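Long-range contacts in peptidoglycan-binding domain 1 (Burkholderia, PDB 5NM7), which is a modular phage endolysin that probably binds peptidoglycan through one domain and cleaves its glycan strands with a large lysozyme-like muramidase domain: residues G179-M184 with E209-F214; D110-I115 with G153-Y158; A105-D110 with V205-Q210; S168-L173 with D195-V200; G50-G55 with L75-L80. One frame throughout, in Å; residues are numbered along the deposited sequence.

Interaction 1. Residues G179-M184 with E209-F214; sequences GAFQIM and EQLEAF. With GLY (glycine), chain E.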
# COMPACT_ATOMS: atom_id res chain seq x y z
N GLY A 179 5.73 -1.29 5.31
CA GLY A 179 4.49 -0.57 5.16
C GLY A 179 3.75 -0.90 3.87
O GLY A 179 4.06 -1.87 3.18
N ALA A 180 2.73 -0.07 3.62
CA ALA A 180 1.73 -0.31 2.59
C ALA A 180 2.36 -0.40 1.21
O ALA A 180 1.87 -1.15 0.36
CB ALA A 180 0.69 0.79 2.61
N PHE A 181 3.48 0.33 1.00
CA PHE A 181 4.20 0.27 -0.29
C PHE A 181 5.48 -0.53 -0.30
O PHE A 181 6.20 -0.56 -1.28
CB PHE A 181 4.43 1.71 -0.79
CG PHE A 181 3.16 2.40 -1.10
CD1 PHE A 181 2.55 2.27 -2.34
CD2 PHE A 181 2.50 3.11 -0.13
CE1 PHE A 181 1.34 2.85 -2.60
CE2 PHE A 181 1.30 3.72 -0.41
CZ PHE A 181 0.70 3.57 -1.64
N GLN A 182 5.77 -1.21 0.81
CA GLN A 182 6.87 -2.14 0.90
C GLN A 182 8.19 -1.53 0.40
O GLN A 182 8.86 -2.08 -0.50
CB GLN A 182 6.50 -3.46 0.22
CG GLN A 182 5.45 -4.22 1.01
CD GLN A 182 6.01 -4.77 2.31
OE1 GLN A 182 6.74 -5.75 2.28
NE2 GLN A 182 5.71 -4.14 3.42
N ILE A 183 8.51 -0.37 0.97
CA ILE A 183 9.75 0.33 0.63
C ILE A 183 10.89 -0.34 1.39
O ILE A 183 10.80 -0.51 2.63
CB ILE A 183 9.64 1.81 0.91
CG1 ILE A 183 8.47 2.44 0.15
CG2 ILE A 183 10.96 2.51 0.58
CD1 ILE A 183 8.51 2.31 -1.36
N MET A 184 11.95 -0.73 0.67
CA MET A 184 13.11 -1.30 1.32
C MET A 184 13.82 -0.31 2.23
O MET A 184 14.07 0.84 1.86
CB MET A 184 14.08 -1.85 0.31
CG MET A 184 13.58 -3.06 -0.46
SD MET A 184 13.28 -4.51 0.56
CE MET A 184 14.85 -4.81 1.35
N GLU A 209 2.81 8.12 6.76
CA GLU A 209 4.26 8.06 6.71
C GLU A 209 4.75 7.02 5.72
O GLU A 209 5.75 7.22 5.06
CB GLU A 209 4.86 7.80 8.10
CG GLU A 209 4.70 8.98 9.05
CD GLU A 209 5.53 10.20 8.63
OE1 GLU A 209 6.59 10.02 8.01
OE2 GLU A 209 5.17 11.36 8.95
N GLN A 210 4.03 5.92 5.62
CA GLN A 210 4.37 4.85 4.69
C GLN A 210 4.21 5.33 3.25
O GLN A 210 5.04 5.01 2.40
CB GLN A 210 3.51 3.66 4.97
CG GLN A 210 3.81 3.08 6.33
CD GLN A 210 2.87 1.94 6.68
OE1 GLN A 210 2.06 1.52 5.88
NE2 GLN A 210 3.04 1.41 7.88
N LEU A 211 3.14 6.07 2.99
CA LEU A 211 2.94 6.73 1.67
C LEU A 211 4.03 7.77 1.41
O LEU A 211 4.48 7.89 0.28
CB LEU A 211 1.60 7.41 1.58
CG LEU A 211 1.26 8.22 0.31
CD1 LEU A 211 1.28 7.36 -0.94
CD2 LEU A 211 -0.08 8.88 0.48
N GLU A 212 4.45 8.51 2.44
CA GLU A 212 5.52 9.52 2.29
C GLU A 212 6.79 8.84 1.82
O GLU A 212 7.49 9.39 0.97
CB GLU A 212 5.74 10.30 3.59
CG GLU A 212 6.94 11.26 3.64
CD GLU A 212 6.91 12.37 2.62
OE1 GLU A 212 5.86 12.68 1.99
OE2 GLU A 212 7.99 12.96 2.37
N ALA A 213 7.09 7.63 2.34
CA ALA A 213 8.22 6.87 1.87
C ALA A 213 8.11 6.54 0.41
O ALA A 213 9.10 6.71 -0.37
CB ALA A 213 8.45 5.62 2.67
N PHE A 214 6.93 6.12 0.00
CA PHE A 214 6.68 5.88 -1.43
C PHE A 214 6.90 7.13 -2.26
O PHE A 214 7.57 7.07 -3.29
CB PHE A 214 5.28 5.30 -1.67
CG PHE A 214 4.83 5.30 -3.11
CD1 PHE A 214 5.13 4.24 -3.94
CD2 PHE A 214 4.11 6.36 -3.63
CE1 PHE A 214 4.74 4.23 -5.25
CE2 PHE A 214 3.72 6.36 -4.96
CZ PHE A 214 4.03 5.29 -5.75
N GLY E . 3.21 12.94 1.10
CA GLY E . 2.35 11.73 1.36
C GLY E . 1.80 11.73 2.77
O GLY E . 2.07 12.69 3.48
OXT GLY E . 1.06 10.82 3.22
O HOH W 1 5.35 1.96 2.45

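Interaction 2. Residues D110-I115 with G153-Y158; sequences DGRPVI and GDAAEY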
# COMPACT_ATOMS: atom_id res chain seq x y z
N ASP A 110 -1.78 -6.82 14.76
CA ASP A 110 -1.12 -6.53 16.02
C ASP A 110 -0.59 -5.10 16.17
O ASP A 110 -0.11 -4.72 17.23
CB ASP A 110 -0.01 -7.59 16.37
CG ASP A 110 1.20 -7.56 15.45
OD1 ASP A 110 1.71 -8.66 15.10
OD2 ASP A 110 1.64 -6.45 15.07
N GLY A 111 -0.60 -4.32 15.06
CA GLY A 111 -0.32 -2.91 15.10
C GLY A 111 1.05 -2.54 14.52
O GLY A 111 1.34 -1.38 14.37
N ARG A 112 1.89 -3.54 14.25
CA ARG A 112 3.20 -3.29 13.69
C ARG A 112 3.05 -3.14 12.19
O ARG A 112 2.16 -3.73 11.59
CB ARG A 112 4.15 -4.43 13.99
CG ARG A 112 4.38 -4.56 15.51
CD ARG A 112 5.24 -5.73 15.83
NE ARG A 112 4.58 -7.01 15.55
CZ ARG A 112 5.12 -8.21 15.74
NH1 ARG A 112 6.34 -8.34 16.27
NH2 ARG A 112 4.45 -9.31 15.44
N PRO A 113 3.97 -2.41 11.56
CA PRO A 113 3.87 -2.33 10.10
C PRO A 113 4.04 -3.67 9.38
O PRO A 113 4.75 -4.57 9.84
CB PRO A 113 4.99 -1.35 9.71
CG PRO A 113 5.78 -1.09 10.94
CD PRO A 113 5.09 -1.64 12.13
N VAL A 114 3.40 -3.80 8.22
CA VAL A 114 3.59 -4.96 7.36
C VAL A 114 5.02 -4.94 6.82
O VAL A 114 5.51 -3.88 6.43
CB VAL A 114 2.55 -4.97 6.22
CG1 VAL A 114 2.80 -6.14 5.29
CG2 VAL A 114 1.14 -5.07 6.81
N ILE A 115 5.68 -6.08 6.91
CA ILE A 115 7.09 -6.21 6.50
C ILE A 115 7.32 -7.45 5.71
O ILE A 115 6.55 -8.41 5.77
CB ILE A 115 8.08 -6.20 7.71
CG1 ILE A 115 7.72 -7.29 8.71
CG2 ILE A 115 8.10 -4.85 8.36
CD1 ILE A 115 8.85 -7.64 9.62
N GLY A 153 5.89 -14.54 6.12
CA GLY A 153 4.74 -13.68 5.96
C GLY A 153 4.07 -13.27 7.25
O GLY A 153 4.18 -13.95 8.27
N ASP A 154 3.34 -12.16 7.19
CA ASP A 154 2.53 -11.69 8.28
C ASP A 154 3.39 -11.51 9.55
O ASP A 154 4.54 -11.11 9.45
CB ASP A 154 1.33 -12.65 8.49
CG ASP A 154 0.53 -12.88 7.20
OD1 ASP A 154 0.37 -14.04 6.77
OD2 ASP A 154 0.07 -11.89 6.62
N ALA A 155 2.84 -11.77 10.72
CA ALA A 155 3.54 -11.51 11.97
C ALA A 155 4.82 -12.35 12.11
O ALA A 155 5.77 -11.91 12.75
CB ALA A 155 2.60 -11.79 13.13
N ALA A 156 4.85 -13.52 11.48
CA ALA A 156 6.02 -14.40 11.53
C ALA A 156 7.25 -13.75 10.89
O ALA A 156 8.37 -14.10 11.22
CB ALA A 156 5.73 -15.75 10.93
N GLU A 157 7.06 -12.76 10.01
CA GLU A 157 8.20 -12.00 9.52
C GLU A 157 8.96 -11.30 10.61
O GLU A 157 10.16 -11.16 10.48
CB GLU A 157 7.82 -10.92 8.52
CG GLU A 157 7.50 -11.47 7.17
CD GLU A 157 8.63 -12.27 6.56
OE1 GLU A 157 9.71 -11.71 6.25
OE2 GLU A 157 8.43 -13.48 6.37
N TYR A 158 8.28 -10.86 11.67
CA TYR A 158 8.96 -10.19 12.78
C TYR A 158 9.90 -11.12 13.53
O TYR A 158 10.91 -10.64 14.07
CB TYR A 158 8.01 -9.51 13.72
CG TYR A 158 7.63 -8.16 13.20
CD1 TYR A 158 8.46 -7.08 13.40
CD2 TYR A 158 6.50 -7.99 12.41
CE1 TYR A 158 8.15 -5.83 12.88
CE2 TYR A 158 6.14 -6.74 11.91
CZ TYR A 158 6.98 -5.67 12.10
OH TYR A 158 6.67 -4.41 11.63
O HOH W 2 4.57 -8.84 7.65

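Interaction 3. Residues A105-D110 with V205-Q210; sequences AGFLPD and VSEAEQ. With GLY (glycine), chain E.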
# COMPACT_ATOMS: atom_id res chain seq x y z
N ALA A 105 -3.89 -2.45 3.86
CA ALA A 105 -3.46 -2.26 5.24
C ALA A 105 -1.91 -2.16 5.31
O ALA A 105 -1.23 -3.08 4.92
CB ALA A 105 -3.93 -3.42 6.11
N GLY A 106 -1.43 -1.06 5.85
CA GLY A 106 -0.00 -0.86 6.10
C GLY A 106 0.47 -1.48 7.41
O GLY A 106 1.67 -1.55 7.67
N PHE A 107 -0.49 -1.90 8.24
CA PHE A 107 -0.20 -2.50 9.54
C PHE A 107 -0.86 -3.86 9.68
O PHE A 107 -1.95 -4.11 9.14
CB PHE A 107 -0.70 -1.61 10.67
CG PHE A 107 -0.05 -0.28 10.72
CD1 PHE A 107 -0.62 0.82 10.07
CD2 PHE A 107 1.19 -0.13 11.33
CE1 PHE A 107 -0.00 2.06 10.09
CE2 PHE A 107 1.79 1.11 11.36
CZ PHE A 107 1.21 2.20 10.72
N LEU A 108 -0.16 -4.74 10.39
CA LEU A 108 -0.68 -6.02 10.78
C LEU A 108 -1.77 -5.79 11.82
O LEU A 108 -1.82 -4.77 12.46
CB LEU A 108 0.41 -6.85 11.44
CG LEU A 108 1.63 -7.18 10.58
CD1 LEU A 108 2.72 -7.82 11.44
CD2 LEU A 108 1.24 -8.08 9.43
N PRO A 109 -2.61 -6.80 12.02
CA PRO A 109 -3.61 -6.68 13.10
C PRO A 109 -3.00 -6.35 14.48
O PRO A 109 -3.61 -5.59 15.24
CB PRO A 109 -4.29 -8.03 13.09
CG PRO A 109 -4.12 -8.54 11.71
CD PRO A 109 -2.76 -8.05 11.27
N ASP A 110 -1.78 -6.82 14.76
CA ASP A 110 -1.12 -6.53 16.02
C ASP A 110 -0.59 -5.10 16.17
O ASP A 110 -0.11 -4.72 17.23
CB ASP A 110 -0.01 -7.59 16.37
CG ASP A 110 1.20 -7.56 15.45
OD1 ASP A 110 1.71 -8.66 15.10
OD2 ASP A 110 1.64 -6.45 15.07
N VAL A 205 4.40 4.75 12.60
CA VAL A 205 3.49 5.79 13.03
C VAL A 205 2.16 5.70 12.29
O VAL A 205 1.09 5.68 12.90
CB VAL A 205 4.10 7.19 12.84
CG1 VAL A 205 3.08 8.31 13.05
CG2 VAL A 205 5.28 7.37 13.80
N SER A 206 2.20 5.67 10.96
CA SER A 206 0.94 5.76 10.22
C SER A 206 1.13 5.37 8.76
O SER A 206 2.26 5.34 8.26
CB SER A 206 0.40 7.17 10.23
OG SER A 206 1.26 8.06 9.52
N GLU A 207 0.00 5.09 8.12
CA GLU A 207 0.03 4.81 6.67
C GLU A 207 0.45 6.06 5.90
O GLU A 207 1.09 5.95 4.84
CB GLU A 207 -1.31 4.34 6.18
CG GLU A 207 -1.58 2.92 6.65
CD GLU A 207 -2.89 2.36 6.12
OE1 GLU A 207 -3.63 3.12 5.44
OE2 GLU A 207 -3.15 1.17 6.39
N ALA A 208 0.11 7.23 6.40
CA ALA A 208 0.58 8.48 5.80
C ALA A 208 2.11 8.54 5.70
O ALA A 208 2.64 8.95 4.68
CB ALA A 208 0.02 9.68 6.55
N GLU A 209 2.81 8.12 6.76
CA GLU A 209 4.26 8.06 6.71
C GLU A 209 4.75 7.02 5.72
O GLU A 209 5.75 7.22 5.06
CB GLU A 209 4.86 7.80 8.10
CG GLU A 209 4.70 8.98 9.05
CD GLU A 209 5.53 10.20 8.63
OE1 GLU A 209 6.59 10.02 8.01
OE2 GLU A 209 5.17 11.36 8.95
N GLN A 210 4.03 5.92 5.62
CA GLN A 210 4.37 4.85 4.69
C GLN A 210 4.21 5.33 3.25
O GLN A 210 5.04 5.01 2.40
CB GLN A 210 3.51 3.66 4.97
CG GLN A 210 3.81 3.08 6.33
CD GLN A 210 2.87 1.94 6.68
OE1 GLN A 210 2.06 1.52 5.88
NE2 GLN A 210 3.04 1.41 7.88
N GLY E . 3.21 12.94 1.10
CA GLY E . 2.35 11.73 1.36
C GLY E . 1.80 11.73 2.77
O GLY E . 2.07 12.69 3.48
OXT GLY E . 1.06 10.82 3.22
O HOH W 3 -3.35 -0.71 8.44

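Interaction 4. Residues S168-L173 with D195-V200; sequences SGACAL and DVFAFV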
# COMPACT_ATOMS: atom_id res chain seq x y z
N SER A 168 22.89 -8.00 12.92
CA SER A 168 23.16 -6.58 12.79
C SER A 168 21.84 -5.83 12.66
O SER A 168 21.12 -6.05 11.69
CB SER A 168 24.01 -6.31 11.55
OG SER A 168 23.94 -4.93 11.23
N GLY A 169 21.57 -4.96 13.62
CA GLY A 169 20.29 -4.26 13.72
C GLY A 169 20.03 -3.37 12.54
O GLY A 169 18.98 -3.48 11.91
N ALA A 170 21.02 -2.54 12.18
CA ALA A 170 20.86 -1.64 11.05
C ALA A 170 20.70 -2.39 9.74
O ALA A 170 19.80 -2.06 8.94
CB ALA A 170 22.04 -0.66 10.96
N CYS A 171 21.55 -3.39 9.51
CA CYS A 171 21.48 -4.18 8.28
C CYS A 171 20.15 -4.90 8.10
O CYS A 171 19.58 -4.94 6.99
CB CYS A 171 22.63 -5.17 8.21
SG CYS A 171 24.21 -4.34 7.83
N ALA A 172 19.65 -5.47 9.19
CA ALA A 172 18.39 -6.21 9.14
C ALA A 172 17.23 -5.29 8.73
O ALA A 172 16.40 -5.71 7.92
CB ALA A 172 18.08 -6.87 10.48
N LEU A 173 17.18 -4.08 9.28
CA LEU A 173 16.12 -3.11 8.95
C LEU A 173 16.26 -2.66 7.51
O LEU A 173 15.27 -2.52 6.80
CB LEU A 173 16.15 -1.92 9.87
CG LEU A 173 15.95 -2.21 11.38
CD1 LEU A 173 16.15 -0.94 12.19
CD2 LEU A 173 14.61 -2.84 11.72
N ASP A 195 18.45 8.30 9.59
CA ASP A 195 19.11 6.98 9.69
C ASP A 195 18.02 5.91 9.49
O ASP A 195 16.83 6.26 9.38
CB ASP A 195 19.80 6.79 11.05
CG ASP A 195 18.91 7.18 12.20
OD1 ASP A 195 17.89 6.50 12.45
OD2 ASP A 195 19.19 8.20 12.85
N VAL A 196 18.40 4.65 9.45
CA VAL A 196 17.42 3.57 9.20
C VAL A 196 16.43 3.44 10.37
O VAL A 196 15.27 3.11 10.17
CB VAL A 196 18.08 2.22 8.87
CG1 VAL A 196 18.73 1.59 10.10
CG2 VAL A 196 17.07 1.27 8.22
N PHE A 197 16.87 3.73 11.59
CA PHE A 197 15.99 3.64 12.75
C PHE A 197 14.89 4.67 12.70
O PHE A 197 13.75 4.37 13.04
CB PHE A 197 16.81 3.71 14.07
CG PHE A 197 17.84 2.64 14.14
CD1 PHE A 197 19.16 2.88 13.74
CD2 PHE A 197 17.49 1.36 14.53
CE1 PHE A 197 20.10 1.88 13.76
CE2 PHE A 197 18.44 0.35 14.56
CZ PHE A 197 19.74 0.61 14.16
N ALA A 198 15.22 5.88 12.25
CA ALA A 198 14.22 6.93 12.11
C ALA A 198 13.22 6.59 10.99
O ALA A 198 12.03 6.89 11.10
CB ALA A 198 14.86 8.29 11.85
N PHE A 199 13.72 6.00 9.92
CA PHE A 199 12.87 5.53 8.83
C PHE A 199 11.83 4.53 9.36
O PHE A 199 10.61 4.67 9.14
CB PHE A 199 13.69 4.92 7.71
CG PHE A 199 12.89 4.26 6.67
CD1 PHE A 199 12.28 5.02 5.68
CD2 PHE A 199 12.72 2.88 6.66
CE1 PHE A 199 11.52 4.40 4.69
CE2 PHE A 199 11.97 2.27 5.66
CZ PHE A 199 11.37 3.03 4.68
N VAL A 200 12.33 3.53 10.07
CA VAL A 200 11.46 2.51 10.63
C VAL A 200 10.47 3.09 11.63
O VAL A 200 9.30 2.74 11.61
CB VAL A 200 12.29 1.32 11.18
CG1 VAL A 200 11.42 0.33 11.97
CG2 VAL A 200 12.98 0.59 10.05

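Interaction 5. Residues G50-G55 with L75-L80; sequences GLVADG and LTDADL. With GLY (glycine), chain C.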
# COMPACT_ATOMS: atom_id res chain seq x y z
N GLY A 50 -13.47 10.48 5.94
CA GLY A 50 -12.01 10.41 6.08
C GLY A 50 -11.39 9.08 5.72
O GLY A 50 -10.39 8.67 6.32
N LEU A 51 -12.01 8.35 4.80
CA LEU A 51 -11.44 7.12 4.28
C LEU A 51 -10.85 7.46 2.91
O LEU A 51 -11.15 8.49 2.32
CB LEU A 51 -12.51 6.05 4.11
CG LEU A 51 -13.13 5.45 5.37
CD1 LEU A 51 -14.49 4.86 5.06
CD2 LEU A 51 -12.28 4.33 5.90
N VAL A 52 -10.07 6.55 2.39
CA VAL A 52 -9.69 6.63 0.97
C VAL A 52 -10.90 6.29 0.08
O VAL A 52 -11.47 5.21 0.21
CB VAL A 52 -8.51 5.70 0.69
CG1 VAL A 52 -8.27 5.56 -0.80
CG2 VAL A 52 -7.28 6.25 1.41
N ALA A 53 -11.24 7.20 -0.82
CA ALA A 53 -12.42 7.04 -1.69
C ALA A 53 -12.05 6.23 -2.91
O ALA A 53 -11.73 6.79 -3.97
CB ALA A 53 -13.00 8.38 -2.07
N ASP A 54 -12.06 4.92 -2.76
CA ASP A 54 -11.75 4.00 -3.87
C ASP A 54 -12.97 3.22 -4.36
O ASP A 54 -12.88 2.47 -5.32
CB ASP A 54 -10.61 3.03 -3.53
CG ASP A 54 -10.88 2.16 -2.31
OD1 ASP A 54 -12.05 2.10 -1.88
OD2 ASP A 54 -9.90 1.55 -1.79
N GLY A 55 -14.11 3.38 -3.69
CA GLY A 55 -15.31 2.66 -4.13
C GLY A 55 -15.30 1.17 -3.84
O GLY A 55 -16.18 0.46 -4.32
N LEU A 75 -4.64 5.69 6.04
CA LEU A 75 -4.55 6.69 5.01
C LEU A 75 -5.91 7.31 4.74
O LEU A 75 -6.93 6.63 4.78
CB LEU A 75 -4.01 6.05 3.72
CG LEU A 75 -3.25 6.92 2.76
CD1 LEU A 75 -1.94 7.40 3.41
CD2 LEU A 75 -2.97 6.18 1.46
N THR A 76 -5.91 8.61 4.45
CA THR A 76 -7.11 9.36 4.04
C THR A 76 -7.01 9.89 2.60
O THR A 76 -5.93 9.96 2.05
CB THR A 76 -7.34 10.54 4.99
OG1 THR A 76 -6.36 11.56 4.73
CG2 THR A 76 -7.25 10.12 6.48
N ASP A 77 -8.14 10.33 2.03
CA ASP A 77 -8.15 11.03 0.74
C ASP A 77 -7.18 12.19 0.71
O ASP A 77 -6.48 12.41 -0.28
CB ASP A 77 -9.53 11.62 0.40
CG ASP A 77 -10.40 10.69 -0.35
OD1 ASP A 77 -9.91 9.64 -0.84
OD2 ASP A 77 -11.61 11.03 -0.46
N ALA A 78 -7.16 12.95 1.82
CA ALA A 78 -6.31 14.13 1.91
C ALA A 78 -4.84 13.76 1.82
O ALA A 78 -4.06 14.54 1.26
CB ALA A 78 -6.57 14.91 3.19
N ASP A 79 -4.44 12.62 2.38
CA ASP A 79 -3.07 12.16 2.19
C ASP A 79 -2.75 11.92 0.72
O ASP A 79 -1.62 12.19 0.29
CB ASP A 79 -2.79 10.87 2.96
CG ASP A 79 -2.94 11.04 4.45
OD1 ASP A 79 -2.44 12.08 5.00
OD2 ASP A 79 -3.56 10.14 5.07
N LEU A 80 -3.71 11.38 -0.04
CA LEU A 80 -3.47 11.15 -1.49
C LEU A 80 -3.34 12.45 -2.23
O LEU A 80 -2.49 12.57 -3.14
CB LEU A 80 -4.57 10.27 -2.11
CG LEU A 80 -4.60 8.85 -1.52
CD1 LEU A 80 -5.73 8.06 -2.19
CD2 LEU A 80 -3.29 8.10 -1.65
N GLY C . -11.15 0.65 0.50
CA GLY C . -10.48 -0.44 1.27
C GLY C . -11.11 -0.73 2.62
O GLY C . -10.48 -1.39 3.45
OXT GLY C . -12.28 -0.35 2.86
O HOH W 4 -8.82 6.57 6.78

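Interaction 1. Residues G179-M184 with E209-F214
Phe-181 and Phe-214 meet at a slant: the ring planes are 32° apart and the centroids 4.6 Å, so the pair is neither a flat stack nor an edge-to-face contact. Phe-214 comes in over one face of Phe-181. Its CG is anti to its own backbone N (chi1 167°), which lays Phe-214 CB over that face in a CH-pi contact and carries the ring on until Phe-214 CD1 lies 3.6 Å from Phe-181 CD1. Leu-211 runs alongside Phe-181, pointing the same way, and its CD1 touches ring atom CE2 of Phe-181 at 3.7 Å. Further along, Ile-183 sets CG1 against Ala-213 CB and CD1 against Phe-214 CA. The contact thus packs the turn leading into strand 183-184 on helix 207-219, inside the N-acetylmuramidase domain. On the far side of that helix, Glu-212 OE1 holds the amino group of a bound glycine and is salt-bridged to Arg-86.

The polar half belongs to Gln-210. Its extended chain brings the amide up against the type I turn 179-182, where OE1 accepts from Ala-180 N at 2.8 Å. The donor stands 53° above the carbonyl plane, so the bond does not use a lone pair. Gly-179, with no side chain, lets Gln-210 CD come within 3.4 Å of its CA. One water links Phe-181 N to Gln-210 O.

In this buried place, then, two N-H groups of the turn are satisfied by one helix residue, Gln-210, one directly and one through water, while aromatic and aliphatic carbon fills the rest.

Interaction 2. Residues D110-I115 with G153-Y158
Arg-112 reaches Tyr-158 by a chain that leaves with CG beside the backbone N (chi1 -64°) and bends at chi3 (-68°), so that its outer half lies along one face of the tyrosine ring. Arg-112 CD sits almost over the ring centre, and the guanidinium continues past it, nearly flat on the ring, with planes 16° apart and CZ 4.0 Å from the Tyr-158 centroid: an off-centre cation-pi stack. NH1 of Arg-112 ends 3.3 Å from Tyr-158 CB. Asp-110 holds the guanidinium in this pose, taking NH2 on OD1 and NE on OD2 side-on, while the same OD2 accepts Arg-112 N in an Asx turn.

Ile-115 covers the opposite face. Its CD1 stands over the ring centre, 3.5 Å from the Tyr-158 centroid, and also touches Glu-157 CB at 3.6 Å. The ring is thus sandwiched, and its hydroxyl is fixed as well: Tyr-158 OH donates to Pro-113 O at 2.6 Å, in the carbonyl plane and on a lone pair. A water between Ile-115 N and Asp-154 O adds a second polar link.

The contact joins the loop leading into strand 115-117, and its first residue Ile-115, to the N-terminal part of helix 156-167. Trp-178 of the neighbouring strand 176-178 packs on Pro-113, Ile-115 and Tyr-158. Glu-157 turns its carboxylate back to the backbone N atoms of Ala-152 and Gly-153 and reaches Tyr-117 N in strand 115-117, tying helix to sheet edge.

Interaction 3. Residues A105-D110 with V205-Q210
Glu-207 and Gly-106 meet near the start of helix 207-219, and the glutamate can be followed outward. From CB the chain runs on extended; CG passes the ring of Phe-107, 3.9 Å from its CE1, and CD comes within 3.7 Å of Gly-106 N. At the tip, OE2 accepts from Gly-106 N at 2.9 Å in a nearly straight bond (173°), met from above the carboxylate plane. A water that hydrogen-bonds to Phe-107 N also donates to this OE2. The other oxygen, OE1, turns out of the contact to Leu-75 N and to Lys-60, its salt-bridge partner.

Phe-107 lies with its plane only 4° from that of the Glu-207 carboxylate. Its rim is set against the N-cap backbone, with CZ 3.6 Å from Ser-206 CA. Over one face stands Gln-210 NE2, 3.5 Å from Phe-107 CZ. How that amide is turned is set by Ala-180 N on OE1 and Met-203 O on NE2. Ser-206 OG caps the helix by accepting Glu-209 N.

Glu-207 thus takes the N-H of Gly-106, while Gln-210 NE2 adds a longer bond of 3.3 Å, from well above the carbonyl plane, to the Gly-106 O already held by Val-114 N. The glutamate oxygen not used here reaches the putative peptidoglycan-binding domain at Lys-60, so one carboxylate serves both, and the lysine together with the N-H donors would favour its ionised form.

Interaction 4. Residues S168-L173 with D195-V200
Leu-173 has the largest share of this contact, its side chain lodged among Val-196, Phe-197 and Val-200. Its CB lies 3.7 Å from Val-196 CG2 and 4.0 Å from Val-200 CG2, so the root of the leucine sits between residues one turn apart on the facing helix. Beyond CG, CD1 meets the ring of Phe-197, 3.5 Å from its CE2, and both methyls also lie near Val-200 CG2.

Phe-197 crosses Leu-173 at about a right angle. With CG beside its backbone N (chi1 -57°), its ring swings across to the other helix even though its CB does not head there, and CZ ends 3.9 Å from Ala-170 N. Val-196 is the third large contributor. CG2 serves the leucine, while CG1 touches Ala-170 CB (4.1 Å) and lies over one face of the Phe-197 ring, toward its rim. No hydrogen bond crosses the interface. At the helix starts, Asp-195 is the N-cap, its OD1 accepting from Ala-198 N, and Ser-168 OG accepts weakly from Cys-171 N.

This is apolar helix-helix packing within the N-acetylmuramidase domain, well away from the chain centre; the short axes of 169-173 and 196-200 approach to 10.1 Å and cross at 48°. Behind helix 169-174, Ala-172 packs on helix 156-167 and Cys-171 on helix 119-128. The loop residue Trp-188 lies against Val-196, and Leu-173 O receives Trp-178 NE1 from strand 176-178 of the small sheet.

Interaction 5. Residues G50-G55 with L75-L80
Asp-77 OD1 is gripped by two donors: Ala-53 N across the contact, at 2.8 Å, and Arg-95 through a salt bridge. The backbone N-H points almost straight at the oxygen (168°) and meets it on the syn side, somewhat out of the carboxylate plane. The other oxygen, OD2, rests 3.4 Å from Ala-53 CB. Ala-53 is itself the centre of an inverse gamma turn.

Val-52 supplies the apolar part. Its CG1, anti to the backbone N (chi1 169°), meets Leu-80 CD1 at 3.8 Å, the two side chains crossing at about a right angle. CG2 takes the other direction and lies 3.4 Å from Leu-75 O. Further back along the chain, Gly-50 O sits against Thr-76 CG2, and a water donates to both Gly-50 O (2.7 Å) and Leu-75 O. Thr-76 and Asp-79 form a capping box at the start of helix 77-87: Thr-76 OG1 accepts Asp-79 N, and Asp-79 OD2 accepts Thr-76 N. Two glycine sites flank the contact: Asp-54 OD2 takes the amino group of one glycine at 2.8 Å, while Asp-79 lines another.

Loop 50-55, part of the putative peptidoglycan-binding domain, thus seats on the N-terminal turn of helix 77-87 through one backbone-to-carboxylate hydrogen bond, one water and a valine. Arg-95, from helix 91-101, and probably the helix N terminus would stabilise a negative Asp-77.

In the fold
Interaction 1 is the buried one, near the centre of the chain; the other four are partly buried, 2 and 4 lying farthest from the centre. Interaction 3 continues from 1 along helix 207-219, the two sharing Gln-210. Interaction 2 is nested inside the loop that interaction 3 closes and touches it through the bond from Val-114 N to Gly-106 O. It has a tyrosine held between a cation-pi stack and a CH-pi contact, whereas 4 is purely apolar between two helices. Interaction 5 brings the putative peptidoglycan-binding domain against helix 77-87 and meets 1 and 3 by way of Leu-75. Side-chain-to-backbone bonds occur in 1, 2, 3 and 5; 4 has none across it.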